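Slr0280 protein (Synechocystis sp., PDB 5H3K) is of unknown function but carries a phosphodiester glycosidase domain of the NAGPA family, so it may cleave sugar phosphodiester linkages. Local coordinates at residues Ile225-Glu230 with Val238-Pro243; Tyr246-Ser251 with Leu259-Arg264. All blocks are in the same frame, centred on the assembly; numbering follows the deposited sequence.

In the fold
Interactions 1 and 2 are consecutive antiparallel hairpins, and each belongs to a different four-stranded sheet; the two sheets pack face to face as a beta sandwich. In both sheets the first strand of the hairpin is an edge strand and the second lies inside the sheet. Between them lies the shared core: Phe240 CZ of interaction 1 is 3.6 Å from Ile261 CG2 of interaction 2, Leu242 and Phe240 meet Leu248, and Ile225 meets Ala263. The outer faces are mostly polar but differ. Interaction 1 has exposed Arg226, Arg228 and Gln241 and a direct His239-Glu230 bond, whereas interaction 2 has a bridging water and the buried Asp262, which is paired with Arg166 of strand 164-171.

Interaction 1: residues Ile225-Glu230 with Val238-Pro243; sequences IRYRLE and VHFQLP
Arg226 and Arg228 face Gln241 and His239 as hydrogen-bonded antiparallel pairs, on strand axes 4.6 Å apart and running at 160° to each other. Gln241 N reaches Arg226 O at 2.8 Å, and three further backbone bonds complete the two pairs. Between them Tyr227 and Phe240 form a non-hydrogen-bonded pair. Tyr227 CB lies over one face of the Phe240 ring, 3.9 Å from its centroid, while the tyrosine ring, turned by 27°, is slid aside and barely overlaps its neighbour. With CG between the backbone N and the carbonyl carbon (chi1 70°), that ring stands beside Val238, where Tyr227 CD2 lies 3.9 Å from Val238 CG1, and its OH hydrogen-bonds Asp158. Ile225 uses both branches: CD1 meets the edge of the Phe240 ring, and CG2 lies 3.7 Å from Leu242 CD2 and also touches Pro243 CD. On the opposite face, His239 NE2 donates to Glu230 OE1 at 2.9 Å, entering on the anti side and a little out of the carboxylate plane, a bond that should fix how the imidazole is turned. The result is a two-faced beta hairpin, apolar on the Phe240 side and polar on the His239 side, whose first strand, 226-232, is an edge strand of one sheet of a beta sandwich.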
ATOM      1  N   ILE A 225     -25.883 -19.090  -2.030  1.00 18.83           N
ATOM      2  CA  ILE A 225     -24.465 -19.428  -2.090  1.00 15.48           C
ATOM      3  C   ILE A 225     -24.327 -20.883  -2.496  1.00 16.64           C
ATOM      4  O   ILE A 225     -25.267 -21.676  -2.357  1.00 16.75           O
ATOM      5  CB  ILE A 225     -23.725 -19.251  -0.735  1.00 14.75           C
ATOM      6  CG1 ILE A 225     -24.249 -20.239   0.309  1.00 18.63           C
ATOM      7  CG2 ILE A 225     -23.829 -17.829  -0.239  1.00 15.43           C
ATOM      8  CD1 ILE A 225     -23.316 -20.440   1.494  1.00 18.27           C
ATOM      9  N   ARG A 226     -23.150 -21.234  -2.999  1.00 10.89           N
ATOM     10  CA  ARG A 226     -22.796 -22.632  -3.177  1.00 11.00           C
ATOM     11  C   ARG A 226     -21.447 -22.810  -2.532  1.00 10.13           C
ATOM     12  O   ARG A 226     -20.607 -21.918  -2.596  1.00  9.62           O
ATOM     13  CB  ARG A 226     -22.735 -23.004  -4.660  1.00 11.84           C
ATOM     14  CG  ARG A 226     -24.057 -22.838  -5.370  1.00 14.46           C
ATOM     15  CD  ARG A 226     -23.908 -22.964  -6.878  1.00 21.84           C
ATOM     16  NE  ARG A 226     -25.086 -22.451  -7.582  1.00 28.72           N
ATOM     17  CZ  ARG A 226     -25.075 -21.407  -8.408  1.00 33.74           C
ATOM     18  NH1 ARG A 226     -26.205 -21.010  -8.988  1.00 33.47           N
ATOM     19  NH2 ARG A 226     -23.937 -20.767  -8.665  1.00 28.11           N
ATOM     20  N   TYR A 227     -21.240 -23.944  -1.878  1.00  8.91           N
ATOM     21  CA  TYR A 227     -19.946 -24.215  -1.286  1.00  7.04           C
ATOM     22  C   TYR A 227     -19.609 -25.694  -1.372  1.00 10.49           C
ATOM     23  O   TYR A 227     -20.498 -26.536  -1.515  1.00 10.13           O
ATOM     24  CB  TYR A 227     -19.895 -23.721   0.157  1.00  9.21           C
ATOM     25  CG  TYR A 227     -20.759 -24.513   1.122  1.00  9.25           C
ATOM     26  CD1 TYR A 227     -22.112 -24.226   1.269  1.00 11.38           C
ATOM     27  CD2 TYR A 227     -20.217 -25.533   1.891  1.00 10.21           C
ATOM     28  CE1 TYR A 227     -22.904 -24.938   2.158  1.00 13.00           C
ATOM     29  CE2 TYR A 227     -21.003 -26.253   2.786  1.00 12.75           C
ATOM     30  CZ  TYR A 227     -22.346 -25.945   2.909  1.00 16.10           C
ATOM     31  OH  TYR A 227     -23.132 -26.650   3.795  1.00 19.55           O
ATOM     32  N   ARG A 228     -18.324 -26.003  -1.280  1.00  8.73           N
ATOM     33  CA  ARG A 228     -17.852 -27.360  -1.501  1.00 10.95           C
ATOM     34  C   ARG A 228     -16.603 -27.575  -0.685  1.00  9.30           C
ATOM     35  O   ARG A 228     -15.712 -26.713  -0.649  1.00  8.73           O
ATOM     36  CB  ARG A 228     -17.526 -27.560  -2.982  1.00 11.02           C
ATOM     37  CG  ARG A 228     -17.314 -29.002  -3.404  1.00 14.74           C
ATOM     38  CD  ARG A 228     -17.328 -29.064  -4.920  1.00 17.15           C
ATOM     39  NE  ARG A 228     -17.399 -30.426  -5.443  1.00 18.00           N
ATOM     40  CZ  ARG A 228     -18.529 -31.016  -5.815  1.00 18.23           C
ATOM     41  NH1 ARG A 228     -19.683 -30.357  -5.713  1.00 17.08           N
ATOM     42  NH2 ARG A 228     -18.502 -32.255  -6.293  1.00 13.81           N
ATOM     43  N   LEU A 229     -16.537 -28.733  -0.040  1.00 11.11           N
ATOM     44  CA  LEU A 229     -15.413 -29.097   0.804  1.00 12.52           C
ATOM     45  C   LEU A 229     -14.317 -29.755  -0.031  1.00 12.77           C
ATOM     46  O   LEU A 229     -14.603 -30.604  -0.875  1.00 11.54           O
ATOM     47  CB  LEU A 229     -15.915 -30.063   1.882  1.00 18.55           C
ATOM     48  CG  LEU A 229     -15.144 -30.298   3.180  1.00 25.51           C
ATOM     49  CD1 LEU A 229     -14.432 -29.038   3.608  1.00 22.18           C
ATOM     50  CD2 LEU A 229     -16.103 -30.745   4.276  1.00 25.29           C
ATOM     51  N   GLU A 230     -13.066 -29.353   0.192  1.00  9.54           N
ATOM     52  CA  GLU A 230     -11.916 -30.064  -0.373  1.00 11.10           C
ATOM     53  C   GLU A 230     -11.039 -30.570   0.761  1.00 12.15           C
ATOM     54  O   GLU A 230     -10.605 -29.793   1.625  1.00 12.41           O
ATOM     55  CB  GLU A 230     -11.078 -29.166  -1.287  1.00  8.12           C
ATOM     56  CG  GLU A 230      -9.817 -29.863  -1.827  1.00 10.74           C
ATOM     57  CD  GLU A 230      -8.771 -28.899  -2.384  1.00 11.86           C
ATOM     58  OE1 GLU A 230      -8.951 -27.666  -2.252  1.00 10.19           O
ATOM     59  OE2 GLU A 230      -7.751 -29.367  -2.945  1.00 15.42           O
ATOM     60  N   VAL A 238     -12.902 -24.901   2.390  1.00  6.94           N
ATOM     61  CA  VAL A 238     -14.295 -24.732   2.018  1.00  5.53           C
ATOM     62  C   VAL A 238     -14.363 -23.676   0.928  1.00  7.47           C
ATOM     63  O   VAL A 238     -14.082 -22.494   1.170  1.00  8.21           O
ATOM     64  CB  VAL A 238     -15.164 -24.313   3.207  1.00  8.93           C
ATOM     65  CG1 VAL A 238     -16.644 -24.350   2.809  1.00  6.82           C
ATOM     66  CG2 VAL A 238     -14.919 -25.231   4.407  1.00 10.73           C
ATOM     67  N   HIS A 239     -14.722 -24.110  -0.277  1.00  5.81           N
ATOM     68  CA  HIS A 239     -14.732 -23.253  -1.457  1.00  5.23           C
ATOM     69  C   HIS A 239     -16.108 -22.676  -1.715  1.00  6.47           C
ATOM     70  O   HIS A 239     -17.070 -23.428  -1.865  1.00  8.22           O
ATOM     71  CB  HIS A 239     -14.304 -24.062  -2.672  1.00  5.07           C
ATOM     72  CG  HIS A 239     -12.904 -24.556  -2.587  1.00  7.64           C
ATOM     73  ND1 HIS A 239     -11.829 -23.816  -3.043  1.00  7.39           N
ATOM     74  CD2 HIS A 239     -12.386 -25.696  -2.071  1.00  7.45           C
ATOM     75  CE1 HIS A 239     -10.715 -24.486  -2.823  1.00  7.03           C
ATOM     76  NE2 HIS A 239     -11.020 -25.631  -2.226  1.00  9.50           N
ATOM     77  N   PHE A 240     -16.197 -21.347  -1.781  1.00  7.37           N
ATOM     78  CA  PHE A 240     -17.481 -20.662  -1.945  1.00  6.12           C
ATOM     79  C   PHE A 240     -17.627 -19.994  -3.295  1.00  9.22           C
ATOM     80  O   PHE A 240     -16.701 -19.333  -3.787  1.00  7.98           O
ATOM     81  CB  PHE A 240     -17.658 -19.574  -0.877  1.00  6.38           C
ATOM     82  CG  PHE A 240     -17.929 -20.110   0.501  1.00  9.11           C
ATOM     83  CD1 PHE A 240     -16.881 -20.491   1.331  1.00  8.44           C
ATOM     84  CD2 PHE A 240     -19.231 -20.235   0.965  1.00  8.05           C
ATOM     85  CE1 PHE A 240     -17.134 -20.996   2.614  1.00  8.09           C
ATOM     86  CE2 PHE A 240     -19.496 -20.734   2.248  1.00  8.66           C
ATOM     87  CZ  PHE A 240     -18.446 -21.113   3.072  1.00  8.47           C
ATOM     88  N   GLN A 241     -18.815 -20.139  -3.869  1.00  7.48           N
ATOM     89  CA  GLN A 241     -19.251 -19.317  -4.984  1.00  6.88           C
ATOM     90  C   GLN A 241     -20.340 -18.373  -4.456  1.00 10.27           C
ATOM     91  O   GLN A 241     -21.430 -18.806  -4.078  1.00 10.04           O
ATOM     92  CB  GLN A 241     -19.798 -20.189  -6.110  1.00  8.23           C
ATOM     93  CG  GLN A 241     -20.195 -19.406  -7.355  1.00  8.59           C
ATOM     94  CD  GLN A 241     -18.987 -18.911  -8.140  1.00  8.93           C
ATOM     95  OE1 GLN A 241     -17.966 -19.601  -8.223  1.00 11.43           O
ATOM     96  NE2 GLN A 241     -19.095 -17.712  -8.714  1.00 10.13           N
ATOM     97  N   LEU A 242     -20.043 -17.081  -4.420  1.00  7.76           N
ATOM     98  CA  LEU A 242     -20.937 -16.114  -3.777  1.00  8.30           C
ATOM     99  C   LEU A 242     -21.667 -15.240  -4.780  1.00 11.73           C
ATOM    100  O   LEU A 242     -21.124 -14.925  -5.839  1.00 11.67           O
ATOM    101  CB  LEU A 242     -20.136 -15.205  -2.838  1.00  9.08           C
ATOM    102  CG  LEU A 242     -19.403 -15.903  -1.693  1.00 10.48           C
ATOM    103  CD1 LEU A 242     -18.524 -14.922  -0.922  1.00  9.72           C
ATOM    104  CD2 LEU A 242     -20.401 -16.583  -0.766  1.00  8.05           C
ATOM    105  N   PRO A 243     -22.898 -14.829  -4.441  1.00 12.66           N
ATOM    106  CA  PRO A 243     -23.581 -13.792  -5.220  1.00 13.72           C
ATOM    107  C   PRO A 243     -22.718 -12.529  -5.253  1.00 11.05           C
ATOM    108  O   PRO A 243     -21.973 -12.265  -4.296  1.00 10.50           O
ATOM    109  CB  PRO A 243     -24.854 -13.525  -4.410  1.00 15.90           C
ATOM    110  CG  PRO A 243     -25.073 -14.764  -3.602  1.00 20.85           C
ATOM    111  CD  PRO A 243     -23.700 -15.298  -3.300  1.00 14.08           C
TER

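Interaction 2: residues Tyr246-Ser251 with Leu259-Arg264; sequences YKLQVS and LVIDAR
Gln249, Ser251 and Asp262 grip one water: it donates to Gln249 O at 2.9 Å and to Asp262 OD2 at 2.6 Å, and it accepts from Ser251 OG at 2.8 Å. This tie crosses a beta hairpin of the sandwich, with six backbone hydrogen bonds between 246-251 and 259-264. Ser251 OG is placed for it by sitting between its own backbone N and carbonyl carbon (chi1 56°), while the other carboxylate oxygen of Asp262 forms a salt bridge with Arg166. On the same face, Gln249 OE1 rests 3.7 Å from Arg264 CD, the amide and guanidinium planes only 11° apart; the guanidinium itself is salt-bridged to Asp266 and makes a cation-pi contact with Trp163. The inward face is aliphatic: Val250 CG1 packs on Leu259 CD1 at 3.6 Å, and Leu248 CD2 lies 4.0 Å from Ile261 CG2, close to Ala263 CB as well. Tyr246 flanks the strand end, with CD2 3.5 Å from Arg264 CA and Ala263 C at its ring edge. Replacing it with an alanine would probably leave the backbone at Ala263 and Arg264 without the ring that packs on it. Just beside it, Lys247 N meets Arg264 O at 2.8 Å, coming from 37° above the carbonyl plane.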
ATOM      1  N   TYR A 246     -21.390 -10.104  -2.163  1.00 12.37           N
ATOM      2  CA  TYR A 246     -21.271 -10.808  -0.884  1.00 13.93           C
ATOM      3  C   TYR A 246     -19.827 -11.089  -0.493  1.00 14.62           C
ATOM      4  O   TYR A 246     -18.989 -11.371  -1.342  1.00 11.47           O
ATOM      5  CB  TYR A 246     -22.089 -12.098  -0.911  1.00 12.71           C
ATOM      6  CG  TYR A 246     -23.557 -11.827  -0.713  1.00 15.53           C
ATOM      7  CD1 TYR A 246     -24.299 -11.170  -1.686  1.00 18.06           C
ATOM      8  CD2 TYR A 246     -24.199 -12.203   0.457  1.00 18.26           C
ATOM      9  CE1 TYR A 246     -25.660 -10.902  -1.503  1.00 19.90           C
ATOM     10  CE2 TYR A 246     -25.553 -11.945   0.649  1.00 20.81           C
ATOM     11  CZ  TYR A 246     -26.275 -11.295  -0.332  1.00 26.17           C
ATOM     12  OH  TYR A 246     -27.615 -11.035  -0.139  1.00 32.74           O
ATOM     13  N   LYS A 247     -19.547 -11.001   0.801  1.00 10.35           N
ATOM     14  CA  LYS A 247     -18.229 -11.324   1.333  1.00 14.83           C
ATOM     15  C   LYS A 247     -18.405 -12.338   2.436  1.00 12.34           C
ATOM     16  O   LYS A 247     -19.525 -12.594   2.864  1.00 13.47           O
ATOM     17  CB  LYS A 247     -17.563 -10.075   1.914  1.00 14.22           C
ATOM     18  CG  LYS A 247     -17.484  -8.892   0.952  1.00 17.84           C
ATOM     19  CD  LYS A 247     -16.780  -7.713   1.627  1.00 20.23           C
ATOM     20  CE  LYS A 247     -17.170  -6.380   0.998  1.00 23.81           C
ATOM     21  NZ  LYS A 247     -16.515  -5.244   1.689  1.00 20.79           N
ATOM     22  N   LEU A 248     -17.309 -12.919   2.898  1.00  9.67           N
ATOM     23  CA  LEU A 248     -17.378 -13.809   4.050  1.00 11.78           C
ATOM     24  C   LEU A 248     -16.970 -13.069   5.314  1.00 14.96           C
ATOM     25  O   LEU A 248     -15.999 -12.320   5.315  1.00 13.39           O
ATOM     26  CB  LEU A 248     -16.462 -15.010   3.865  1.00 11.22           C
ATOM     27  CG  LEU A 248     -16.730 -15.891   2.656  1.00  8.32           C
ATOM     28  CD1 LEU A 248     -15.822 -17.112   2.714  1.00  9.28           C
ATOM     29  CD2 LEU A 248     -18.203 -16.305   2.638  1.00  7.84           C
ATOM     30  N   GLN A 249     -17.724 -13.265   6.386  1.00 11.13           N
ATOM     31  CA  GLN A 249     -17.270 -12.830   7.703  1.00 13.31           C
ATOM     32  C   GLN A 249     -17.172 -14.075   8.567  1.00 14.39           C
ATOM     33  O   GLN A 249     -18.174 -14.745   8.799  1.00 11.99           O
ATOM     34  CB  GLN A 249     -18.243 -11.822   8.314  1.00 12.66           C
ATOM     35  CG  GLN A 249     -17.925 -11.452   9.768  1.00 15.23           C
ATOM     36  CD  GLN A 249     -18.910 -10.442  10.348  1.00 26.15           C
ATOM     37  OE1 GLN A 249     -19.579  -9.706   9.615  1.00 28.73           O
ATOM     38  NE2 GLN A 249     -18.999 -10.402  11.674  1.00 28.77           N
ATOM     39  N   VAL A 250     -15.964 -14.387   9.028  1.00 12.16           N
ATOM     40  CA  VAL A 250     -15.717 -15.637   9.736  1.00 13.08           C
ATOM     41  C   VAL A 250     -15.374 -15.391  11.198  1.00 16.20           C
ATOM     42  O   VAL A 250     -14.587 -14.498  11.511  1.00 16.67           O
ATOM     43  CB  VAL A 250     -14.562 -16.420   9.082  1.00 11.09           C
ATOM     44  CG1 VAL A 250     -14.415 -17.802   9.716  1.00 11.71           C
ATOM     45  CG2 VAL A 250     -14.806 -16.557   7.597  1.00 12.50           C
ATOM     46  N   SER A 251     -15.959 -16.190  12.089  1.00 13.51           N
ATOM     47  CA  SER A 251     -15.700 -16.062  13.523  1.00 15.04           C
ATOM     48  C   SER A 251     -15.713 -17.425  14.202  1.00 16.16           C
ATOM     49  O   SER A 251     -15.994 -18.446  13.562  1.00 13.46           O
ATOM     50  CB  SER A 251     -16.739 -15.158  14.169  1.00 16.49           C
ATOM     51  OG  SER A 251     -18.041 -15.644  13.903  1.00 19.23           O
ATOM     52  N   LEU A 259     -16.381 -23.135  13.783  1.00 12.82           N
ATOM     53  CA  LEU A 259     -15.998 -22.047  12.897  1.00 12.04           C
ATOM     54  C   LEU A 259     -17.275 -21.609  12.198  1.00 11.65           C
ATOM     55  O   LEU A 259     -17.948 -22.415  11.550  1.00 11.72           O
ATOM     56  CB  LEU A 259     -14.940 -22.485  11.875  1.00 11.83           C
ATOM     57  CG  LEU A 259     -14.303 -21.340  11.074  1.00 12.59           C
ATOM     58  CD1 LEU A 259     -13.423 -20.477  11.971  1.00 11.41           C
ATOM     59  CD2 LEU A 259     -13.508 -21.847   9.878  1.00 11.36           C
ATOM     60  N   VAL A 260     -17.628 -20.337  12.351  1.00  9.47           N
ATOM     61  CA  VAL A 260     -18.853 -19.816  11.774  1.00 10.73           C
ATOM     62  C   VAL A 260     -18.522 -18.980  10.541  1.00 12.69           C
ATOM     63  O   VAL A 260     -17.773 -18.002  10.628  1.00 14.38           O
ATOM     64  CB  VAL A 260     -19.601 -18.947  12.794  1.00 13.82           C
ATOM     65  CG1 VAL A 260     -20.900 -18.439  12.203  1.00 15.98           C
ATOM     66  CG2 VAL A 260     -19.874 -19.746  14.049  1.00 12.77           C
ATOM     67  N   ILE A 261     -19.068 -19.366   9.393  1.00 11.70           N
ATOM     68  CA  ILE A 261     -18.811 -18.634   8.149  1.00 11.71           C
ATOM     69  C   ILE A 261     -20.074 -17.947   7.657  1.00 10.23           C
ATOM     70  O   ILE A 261     -21.010 -18.603   7.202  1.00 10.39           O
ATOM     71  CB  ILE A 261     -18.293 -19.568   7.046  1.00 10.95           C
ATOM     72  CG1 ILE A 261     -17.020 -20.278   7.507  1.00 11.95           C
ATOM     73  CG2 ILE A 261     -18.040 -18.788   5.760  1.00  9.17           C
ATOM     74  CD1 ILE A 261     -16.659 -21.502   6.647  1.00  8.78           C
ATOM     75  N   ASP A 262     -20.110 -16.623   7.748  1.00 11.39           N
ATOM     76  CA  ASP A 262     -21.287 -15.880   7.323  1.00 11.30           C
ATOM     77  C   ASP A 262     -21.046 -15.233   5.954  1.00 13.46           C
ATOM     78  O   ASP A 262     -20.013 -14.596   5.731  1.00 13.90           O
ATOM     79  CB  ASP A 262     -21.652 -14.813   8.360  1.00 13.30           C
ATOM     80  CG  ASP A 262     -22.079 -15.406   9.691  1.00 18.53           C
ATOM     81  OD1 ASP A 262     -22.730 -16.464   9.693  1.00 16.54           O
ATOM     82  OD2 ASP A 262     -21.770 -14.810  10.742  1.00 21.37           O
ATOM     83  N   ALA A 263     -21.995 -15.414   5.040  1.00 10.40           N
ATOM     84  CA  ALA A 263     -21.948 -14.737   3.740  1.00 11.55           C
ATOM     85  C   ALA A 263     -22.931 -13.570   3.761  1.00 12.34           C
ATOM     86  O   ALA A 263     -24.135 -13.767   3.924  1.00 10.40           O
ATOM     87  CB  ALA A 263     -22.277 -15.703   2.610  1.00 10.79           C
ATOM     88  N   ARG A 264     -22.419 -12.351   3.612  1.00  8.92           N
ATOM     89  CA  ARG A 264     -23.259 -11.156   3.689  1.00 15.28           C
ATOM     90  C   ARG A 264     -22.615  -9.997   2.930  1.00 16.35           C
ATOM     91  O   ARG A 264     -21.407 -10.015   2.665  1.00 13.49           O
ATOM     92  CB  ARG A 264     -23.512 -10.773   5.161  1.00 13.12           C
ATOM     93  CG  ARG A 264     -22.247 -10.405   5.932  1.00 15.36           C
ATOM     94  CD  ARG A 264     -22.485 -10.334   7.442  1.00 17.05           C
ATOM     95  NE  ARG A 264     -23.522  -9.366   7.783  1.00 21.49           N
ATOM     96  CZ  ARG A 264     -24.035  -9.219   9.000  1.00 23.14           C
ATOM     97  NH1 ARG A 264     -23.600  -9.975   9.998  1.00 24.81           N
ATOM     98  NH2 ARG A 264     -24.984  -8.321   9.212  1.00 23.12           N
TER
HETATM   99  O   HOH W   1     -19.310 -14.949  11.463  1.00 18.60           O